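Plastocyanin (Adiantum capillus-veneris, PDB 1KDJ) carries electrons from the cytochrome b6-f complex to P700 of photosystem I by means of a single bound copper ion. Local coordinates at residues T35-V40 and T88-A93; A58-N63 and P71-K76. All blocks are in the same frame, centred on the assembly; numbering follows the deposited sequence.

Overall arrangement
Both contacts are partly buried. Contact 1 joins two loops, 35-40 and 88-93, at the end of the beta-sandwich that carries the copper; contact 2 sets the loop 58-63 against the strand segment 71-76, nearer the centre of the chain. Their chemistry differs accordingly. Metal bonds and an asparagine carbonyl that takes two hydrogen bonds hold contact 1, whereas contact 2 relies on a methionine laid over a phenylalanine ring and on two alanine methyls. The two also meet: Ile39 O lies 2.8 Å from Met60 N, probably hydrogen-bonded, and Met60 SD packs on Asn38 CB at 3.7 Å, so the apolar contact backs directly onto the loop that carries His37.

Contact 1: T35-V40 and T88-A93; sequences TGHNIV and TPHKSA. With CU (copper (II) ion), chain B.
His37 and His90 both grip the copper through ND1, at 1.9 Å and 2.1 Å, and this is the blue-copper (type 1) site of the plastocyanin fold, with Cys87 and Met95 completing the ligand set. Their ND1 atoms stand 3.2 Å apart without bonding to each other, because each gives its lone pair to the metal. The rings meet rim to rim with planes at 58°, neither lying over the other. His37 is buried; CG anti to the carbonyl carbon (chi1 -64°) carries its ring toward the copper, and the ring's own rotation presents ND1. His90 is the partly exposed ligand, on the outer side. Pro89 CB covers one face of its ring, 3.9 Å above the plane, and Gly36 O comes up to the edge, 3.6 Å from CE1. The stack of Phe12 on His90 is consistent with the pi-pi interactions reported to hinder protonation of an active-site histidine. Exposed Pro89 and the Thr35 methyl, CG2, form the looser rim.

The tighter polar grip is at buried Asn38. Its CG sits between the backbone N and the carbonyl carbon (chi1 68°), bringing the amide across to Thr88, while ND2 is held by Asp64 O. OD1 accepts twice in its carbonyl plane: a nearly straight bond from Thr88 N at 2.7 Å, and a longer one from Thr88 OG1 at 3.1 Å, which arrives on a lone pair.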
loop_
_atom_site.group_PDB
_atom_site.type_symbol
_atom_site.label_atom_id
_atom_site.label_comp_id
_atom_site.label_asym_id
_atom_site.label_seq_id
_atom_site.Cartn_x
_atom_site.Cartn_y
_atom_site.Cartn_z
ATOM N N THR A 35 -2.467 -9.420 -13.189
ATOM C CA THR A 35 -1.099 -9.133 -12.800
ATOM C C THR A 35 -1.022 -9.078 -11.246
ATOM O O THR A 35 -1.801 -8.339 -10.630
ATOM C CB THR A 35 -0.723 -7.802 -13.419
ATOM O OG1 THR A 35 -0.974 -7.892 -14.824
ATOM C CG2 THR A 35 0.705 -7.448 -13.161
ATOM N N GLY A 36 -0.164 -9.872 -10.587
ATOM C CA GLY A 36 0.018 -9.837 -9.147
ATOM C C GLY A 36 0.754 -8.566 -8.806
ATOM O O GLY A 36 1.511 -7.937 -9.568
ATOM N N HIS A 37 0.528 -8.083 -7.589
ATOM C CA HIS A 37 1.112 -6.819 -7.130
ATOM C C HIS A 37 1.261 -6.923 -5.628
ATOM O O HIS A 37 0.654 -7.801 -5.026
ATOM C CB HIS A 37 0.191 -5.604 -7.375
ATOM C CG HIS A 37 -0.089 -5.282 -8.838
ATOM N ND1 HIS A 37 0.835 -4.627 -9.518
ATOM C CD2 HIS A 37 -1.236 -5.514 -9.557
ATOM C CE1 HIS A 37 0.273 -4.418 -10.704
ATOM N NE2 HIS A 37 -0.935 -4.942 -10.702
ATOM N N ASN A 38 1.998 -6.032 -4.996
ATOM C CA ASN A 38 1.914 -6.009 -3.528
ATOM C C ASN A 38 2.015 -4.560 -3.036
ATOM O O ASN A 38 2.039 -3.626 -3.852
ATOM C CB ASN A 38 3.050 -6.872 -2.884
ATOM C CG ASN A 38 4.449 -6.362 -3.031
ATOM O OD1 ASN A 38 4.835 -5.344 -3.594
ATOM N ND2 ASN A 38 5.348 -7.184 -2.557
ATOM N N ILE A 39 2.104 -4.351 -1.717
ATOM C CA ILE A 39 2.129 -3.001 -1.154
ATOM C C ILE A 39 3.166 -3.015 -0.040
ATOM O O ILE A 39 2.992 -3.785 0.904
ATOM C CB ILE A 39 0.775 -2.576 -0.486
ATOM C CG1 ILE A 39 -0.396 -2.637 -1.504
ATOM C CG2 ILE A 39 0.940 -1.143 0.103
ATOM C CD1 ILE A 39 -1.074 -4.021 -1.715
ATOM N N VAL A 40 4.136 -2.151 -0.173
ATOM C CA VAL A 40 5.190 -1.969 0.807
ATOM C C VAL A 40 5.309 -0.479 1.055
ATOM O O VAL A 40 5.434 0.310 0.117
ATOM C CB VAL A 40 6.556 -2.540 0.268
ATOM C CG1 VAL A 40 7.685 -2.313 1.266
ATOM C CG2 VAL A 40 6.417 -4.025 0.047
ATOM N N THR A 88 6.469 -3.741 -5.071
ATOM C CA THR A 88 7.821 -4.206 -5.370
ATOM C C THR A 88 8.110 -4.607 -6.830
ATOM O O THR A 88 8.974 -3.960 -7.403
ATOM C CB THR A 88 8.098 -5.365 -4.398
ATOM O OG1 THR A 88 7.893 -4.844 -3.068
ATOM C CG2 THR A 88 9.492 -5.973 -4.614
ATOM N N PRO A 89 7.413 -5.504 -7.537
ATOM C CA PRO A 89 7.698 -5.808 -8.938
ATOM C C PRO A 89 7.726 -4.580 -9.827
ATOM O O PRO A 89 8.618 -4.442 -10.657
ATOM C CB PRO A 89 6.633 -6.742 -9.383
ATOM C CG PRO A 89 5.959 -7.295 -8.196
ATOM C CD PRO A 89 6.243 -6.260 -7.099
ATOM N N HIS A 90 6.804 -3.598 -9.579
ATOM C CA HIS A 90 6.612 -2.516 -10.552
ATOM C C HIS A 90 7.026 -1.144 -10.053
ATOM O O HIS A 90 6.658 -0.104 -10.615
ATOM C CB HIS A 90 5.125 -2.529 -11.004
ATOM C CG HIS A 90 4.630 -3.878 -11.559
ATOM N ND1 HIS A 90 3.744 -4.590 -10.890
ATOM C CD2 HIS A 90 4.991 -4.502 -12.724
ATOM C CE1 HIS A 90 3.514 -5.685 -11.585
ATOM N NE2 HIS A 90 4.266 -5.598 -12.673
ATOM N N LYS A 91 7.927 -1.166 -9.058
ATOM C CA LYS A 91 8.473 0.050 -8.441
ATOM C C LYS A 91 9.141 0.942 -9.460
ATOM O O LYS A 91 8.876 2.136 -9.517
ATOM C CB LYS A 91 9.519 -0.289 -7.354
ATOM C CG LYS A 91 9.866 0.905 -6.456
ATOM C CD LYS A 91 10.877 0.498 -5.381
ATOM C CE LYS A 91 11.122 1.609 -4.333
ATOM N NZ LYS A 91 12.424 2.242 -4.494
ATOM N N SER A 92 9.992 0.405 -10.320
ATOM C CA SER A 92 10.641 1.205 -11.342
ATOM C C SER A 92 9.649 1.718 -12.384
ATOM O O SER A 92 9.958 2.636 -13.140
ATOM C CB SER A 92 11.695 0.358 -11.996
ATOM O OG SER A 92 11.105 -0.918 -12.291
ATOM N N ALA A 93 8.441 1.147 -12.451
ATOM C CA ALA A 93 7.415 1.667 -13.334
ATOM C C ALA A 93 6.511 2.681 -12.613
ATOM O O ALA A 93 5.387 2.937 -13.039
ATOM C CB ALA A 93 6.580 0.507 -13.851
HETATM CU CU CU B . 2.660 -4.094 -9.204
#

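Contact 2: A58-N63 and P71-K76; sequences ASMDEN and PSFKAK
The Phe73 ring takes Met60 over one face and the backbone of Ala58 at its edge. Met60 CG stands 3.7 Å from the ring centroid and just 5° off the normal, a clear CH-pi contact. The sulfur is set further off, SD lying 4.5 Å from the centroid in an oblique Met-aromatic approach, as the two side chains slide past each other in opposite directions. With CG anti to the backbone N (chi1 177°), Phe73 reaches from its strand across to the loop. At the rim, Ala58 O lies close to the ring plane, 3.2 Å from CE2. This carbonyl oxygen is buried and has no hydrogen-bond partner in the model; the weakly positive C-H edge of the ring may offset part of this. Were Phe73 replaced by an alanine, Met60 CG would probably lose the ring beneath it and a gap would be likely to open beside Ala58 O.

Further along the strand, Ala58 CB and Ala75 CB touch at 3.9 Å, their small size letting the backbones come within 4.7 Å, CA to CA. Ser59 turns its hydroxyl the other way, to Leu55 O and Phe41 N. Phe73 and Ala75 are also tied by backbone bonds to Phe29 and Val27 of the neighbouring strand, 27-31. The whole is a partly buried join in the plastocyanin beta-sandwich, in which the loop leaving helix 49-57 lies against edge strand 72-75.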
loop_
_atom_site.group_PDB
_atom_site.type_symbol
_atom_site.label_atom_id
_atom_site.label_comp_id
_atom_site.label_asym_id
_atom_site.label_seq_id
_atom_site.Cartn_x
_atom_site.Cartn_y
_atom_site.Cartn_z
ATOM N N ALA A 58 2.485 -2.645 8.351
ATOM C CA ALA A 58 1.471 -2.297 7.376
ATOM C C ALA A 58 1.970 -2.660 5.977
ATOM O O ALA A 58 1.336 -2.284 4.984
ATOM C CB ALA A 58 1.187 -0.778 7.440
ATOM N N SER A 59 3.125 -3.332 5.854
ATOM C CA SER A 59 3.659 -3.666 4.561
ATOM C C SER A 59 3.581 -5.146 4.327
ATOM O O SER A 59 3.573 -5.972 5.239
ATOM C CB SER A 59 5.072 -3.245 4.481
ATOM O OG SER A 59 5.209 -1.849 4.621
ATOM N N MET A 60 3.383 -5.504 3.060
ATOM C CA MET A 60 3.460 -6.901 2.659
ATOM C C MET A 60 4.930 -7.283 2.644
ATOM O O MET A 60 5.852 -6.502 2.412
ATOM C CB MET A 60 2.902 -7.149 1.250
ATOM C CG MET A 60 1.403 -7.239 1.363
ATOM S SD MET A 60 0.539 -7.316 -0.234
ATOM C CE MET A 60 0.809 -9.049 -0.524
ATOM N N ASP A 61 5.126 -8.557 2.881
ATOM C CA ASP A 61 6.447 -9.129 2.868
ATOM C C ASP A 61 6.864 -9.047 1.404
ATOM O O ASP A 61 6.048 -9.453 0.574
ATOM C CB ASP A 61 6.232 -10.535 3.412
ATOM C CG ASP A 61 7.467 -11.393 3.581
ATOM O OD1 ASP A 61 8.564 -10.834 3.659
ATOM O OD2 ASP A 61 7.318 -12.620 3.633
ATOM N N GLU A 62 8.019 -8.575 0.946
ATOM C CA GLU A 62 8.246 -8.530 -0.497
ATOM C C GLU A 62 8.288 -9.897 -1.194
ATOM O O GLU A 62 8.520 -9.972 -2.394
ATOM C CB GLU A 62 9.536 -7.772 -0.806
ATOM C CG GLU A 62 9.443 -6.278 -0.476
ATOM C CD GLU A 62 10.607 -5.391 -0.954
ATOM O OE1 GLU A 62 11.691 -5.924 -1.256
ATOM O OE2 GLU A 62 10.427 -4.161 -1.032
ATOM N N ASN A 63 8.043 -11.030 -0.529
ATOM C CA ASN A 63 7.973 -12.348 -1.166
ATOM C C ASN A 63 6.497 -12.773 -1.202
ATOM O O ASN A 63 6.104 -13.942 -1.239
ATOM C CB ASN A 63 8.813 -13.336 -0.335
ATOM C CG ASN A 63 8.794 -14.795 -0.805
ATOM O OD1 ASN A 63 9.211 -15.124 -1.916
ATOM N ND2 ASN A 63 8.351 -15.742 0.001
ATOM N N PRO A 71 -6.592 -12.128 -2.577
ATOM C CA PRO A 71 -6.908 -10.905 -3.314
ATOM C C PRO A 71 -6.802 -9.608 -2.520
ATOM O O PRO A 71 -6.725 -8.556 -3.153
ATOM C CB PRO A 71 -8.292 -11.152 -3.850
ATOM C CG PRO A 71 -8.929 -11.945 -2.725
ATOM C CD PRO A 71 -7.808 -12.870 -2.251
ATOM N N SER A 72 -6.810 -9.606 -1.187
ATOM C CA SER A 72 -6.700 -8.361 -0.475
ATOM C C SER A 72 -5.663 -8.340 0.647
ATOM O O SER A 72 -5.166 -9.389 1.080
ATOM C CB SER A 72 -8.106 -8.027 0.017
ATOM O OG SER A 72 -8.759 -9.211 0.413
ATOM N N PHE A 73 -5.286 -7.118 1.056
ATOM C CA PHE A 73 -4.347 -6.837 2.134
ATOM C C PHE A 73 -4.898 -5.635 2.889
ATOM O O PHE A 73 -5.243 -4.634 2.269
ATOM C CB PHE A 73 -3.000 -6.461 1.586
ATOM C CG PHE A 73 -1.984 -6.074 2.650
ATOM C CD1 PHE A 73 -1.655 -6.986 3.642
ATOM C CD2 PHE A 73 -1.413 -4.824 2.607
ATOM C CE1 PHE A 73 -0.740 -6.639 4.608
ATOM C CE2 PHE A 73 -0.499 -4.492 3.574
ATOM C CZ PHE A 73 -0.169 -5.391 4.563
ATOM N N LYS A 74 -4.883 -5.663 4.217
ATOM C CA LYS A 74 -5.435 -4.592 5.045
ATOM C C LYS A 74 -4.321 -3.989 5.905
ATOM O O LYS A 74 -3.580 -4.752 6.554
ATOM C CB LYS A 74 -6.528 -5.229 5.871
ATOM C CG LYS A 74 -7.463 -4.269 6.564
ATOM C CD LYS A 74 -8.732 -5.027 6.943
ATOM C CE LYS A 74 -9.498 -5.423 5.669
ATOM N NZ LYS A 74 -10.909 -5.661 5.949
ATOM N N ALA A 75 -4.149 -2.670 5.851
ATOM C CA ALA A 75 -3.114 -1.962 6.593
ATOM C C ALA A 75 -3.766 -0.914 7.528
ATOM O O ALA A 75 -4.788 -0.314 7.150
ATOM C CB ALA A 75 -2.199 -1.221 5.648
ATOM N N LYS A 76 -3.243 -0.694 8.750
ATOM C CA LYS A 76 -3.733 0.321 9.697
ATOM C C LYS A 76 -2.523 1.114 10.161
ATOM O O LYS A 76 -1.511 0.522 10.561
ATOM C CB LYS A 76 -4.367 -0.304 10.924
ATOM C CG LYS A 76 -5.785 -0.751 10.772
ATOM C CD LYS A 76 -6.040 -1.707 11.895
ATOM C CE LYS A 76 -7.507 -1.744 12.273
ATOM N NZ LYS A 76 -7.801 -0.595 13.115
#